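Local coordinates for protein glutathione S-transferase (PDB 1F2E) that binds glutathione and probably transfers it to electrophilic substrates, as a glutathione S-transferase with a thioredoxin-like N-terminal domain, at residues A17-T21 / I73-N77. Residues are numbered along the deposited sequence; the frame is centred on the assembly and turned at random.
Sequences ALRET and IADQN
I73 packs into the face of helix 12-21 formed by A17, L18 and T21. CD1 lies mainly on L18, 3.7 Å from CG, and the two side chains cross at about a right angle. CG2 lies mainly against A17, 3.7 Å from CB. This branch is anti to the backbone N of I73; it also meets the backbone O of A17 and lies 3.9 Å from T21 CG2. The same T21 methyl sits 3.6 Å from I73 O. All these residues are buried, and this part of the contact is tight and largely apolar.

The looser, more polar side begins at a water. It lies 2.7 Å from T21 OG1 and donates to I73 O, also at 2.7 Å. OG1 is within hydrogen-bonding distance of L18 O as well. Beyond the water, N77 is partly exposed. Its CG is anti to the backbone N (chi1 -177°), which carries the amide across to T21. There ND2 donates to T21 O at 3.1 Å. The bond is bent, 142° at the hydrogen, and T21 O stands 22° out of the amide plane. It is the sole direct hydrogen bond between 17-21 and 73-77.

The side chain of I73 lies about 11 Å from the bound glutathione, so the contact does not touch the ligand. E20 and D75 make salt bridges to R188 and R91, and D75 also hydrogen-bonds the hydroxyl of Y92 of the second subunit. A74 points away from 17-21 and touches V153 of helix 153-161. As is usual in the thioredoxin-like fold, helices 12-21 and 66-75 pack together on one side of the mixed sheet that includes strand 2-5.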
loop_
_atom_site.group_PDB
_atom_site.type_symbol
_atom_site.label_atom_id
_atom_site.label_comp_id
_atom_site.label_asym_id
_atom_site.label_seq_id
_atom_site.Cartn_x
_atom_site.Cartn_y
_atom_site.Cartn_z
ATOM N N ALA A 17 12.100 10.886 -7.873
ATOM C CA ALA A 17 11.140 10.829 -8.982
ATOM C C ALA A 17 10.896 12.180 -9.639
ATOM O O ALA A 17 10.815 12.276 -10.866
ATOM C CB ALA A 17 9.793 10.236 -8.504
ATOM N N LEU A 18 10.758 13.222 -8.826
ATOM C CA LEU A 18 10.531 14.561 -9.356
ATOM C C LEU A 18 11.758 15.013 -10.161
ATOM O O LEU A 18 11.629 15.687 -11.183
ATOM C CB LEU A 18 10.239 15.537 -8.208
ATOM C CG LEU A 18 8.791 15.513 -7.707
ATOM C CD1 LEU A 18 8.675 16.231 -6.379
ATOM C CD2 LEU A 18 7.886 16.173 -8.751
ATOM N N ARG A 19 12.947 14.634 -9.711
ATOM C CA ARG A 19 14.150 15.010 -10.445
ATOM C C ARG A 19 14.245 14.197 -11.745
ATOM O O ARG A 19 14.676 14.715 -12.770
ATOM C CB ARG A 19 15.391 14.816 -9.566
ATOM C CG ARG A 19 15.473 15.837 -8.431
ATOM C CD ARG A 19 16.592 15.531 -7.438
ATOM N NE ARG A 19 16.642 16.530 -6.372
ATOM C CZ ARG A 19 17.179 17.739 -6.506
ATOM N NH1 ARG A 19 17.729 18.105 -7.661
ATOM N NH2 ARG A 19 17.148 18.593 -5.499
ATOM N N GLU A 20 13.815 12.939 -11.713
ATOM C CA GLU A 20 13.844 12.107 -12.918
ATOM C C GLU A 20 12.945 12.696 -14.015
ATOM O O GLU A 20 13.298 12.674 -15.193
ATOM C CB GLU A 20 13.359 10.684 -12.617
ATOM C CG GLU A 20 14.323 9.780 -11.838
ATOM C CD GLU A 20 15.447 9.224 -12.696
ATOM O OE1 GLU A 20 15.271 9.115 -13.930
ATOM O OE2 GLU A 20 16.502 8.876 -12.136
ATOM N N THR A 21 11.781 13.213 -13.630
ATOM C CA THR A 21 10.851 13.775 -14.606
ATOM C C THR A 21 11.233 15.185 -15.045
ATOM O O THR A 21 10.666 15.712 -15.997
ATOM C CB THR A 21 9.406 13.825 -14.055
ATOM O OG1 THR A 21 9.355 14.717 -12.932
ATOM C CG2 THR A 21 8.944 12.431 -13.632
ATOM N N ILE A 73 3.570 11.625 -9.929
ATOM C CA ILE A 73 4.781 12.253 -10.432
ATOM C C ILE A 73 5.132 11.722 -11.828
ATOM O O ILE A 73 5.440 12.493 -12.734
ATOM C CB ILE A 73 5.953 12.018 -9.463
ATOM C CG1 ILE A 73 5.667 12.744 -8.139
ATOM C CG2 ILE A 73 7.270 12.490 -10.092
ATOM C CD1 ILE A 73 6.707 12.498 -7.038
ATOM N N ALA A 74 5.066 10.408 -12.006
ATOM C CA ALA A 74 5.379 9.817 -13.303
ATOM C C ALA A 74 4.396 10.241 -14.401
ATOM O O ALA A 74 4.808 10.562 -15.520
ATOM C CB ALA A 74 5.414 8.288 -13.190
ATOM N N ASP A 75 3.102 10.242 -14.076
ATOM C CA ASP A 75 2.061 10.601 -15.041
ATOM C C ASP A 75 2.159 12.025 -15.558
ATOM O O ASP A 75 1.747 12.296 -16.682
ATOM C CB ASP A 75 0.666 10.383 -14.440
ATOM C CG ASP A 75 0.365 8.916 -14.171
ATOM O OD1 ASP A 75 -0.638 8.632 -13.484
ATOM O OD2 ASP A 75 1.125 8.047 -14.648
ATOM N N GLN A 76 2.694 12.934 -14.748
ATOM C CA GLN A 76 2.827 14.324 -15.158
ATOM C C GLN A 76 3.752 14.496 -16.363
ATOM O O GLN A 76 3.644 15.476 -17.103
ATOM C CB GLN A 76 3.315 15.181 -13.989
ATOM C CG GLN A 76 2.338 15.218 -12.837
ATOM C CD GLN A 76 0.901 15.376 -13.309
ATOM O OE1 GLN A 76 0.537 16.386 -13.929
ATOM N NE2 GLN A 76 0.075 14.368 -13.026
ATOM N N ASN A 77 4.670 13.557 -16.558
ATOM C CA ASN A 77 5.558 13.635 -17.711
ATOM C C ASN A 77 5.619 12.299 -18.430
ATOM O O ASN A 77 6.503 11.476 -18.180
ATOM C CB ASN A 77 6.973 14.075 -17.324
ATOM C CG ASN A 77 7.882 14.222 -18.548
ATOM O OD1 ASN A 77 7.409 14.171 -19.691
ATOM N ND2 ASN A 77 9.179 14.402 -18.317
HETATM O O HOH W 1 6.656 14.870 -12.583
#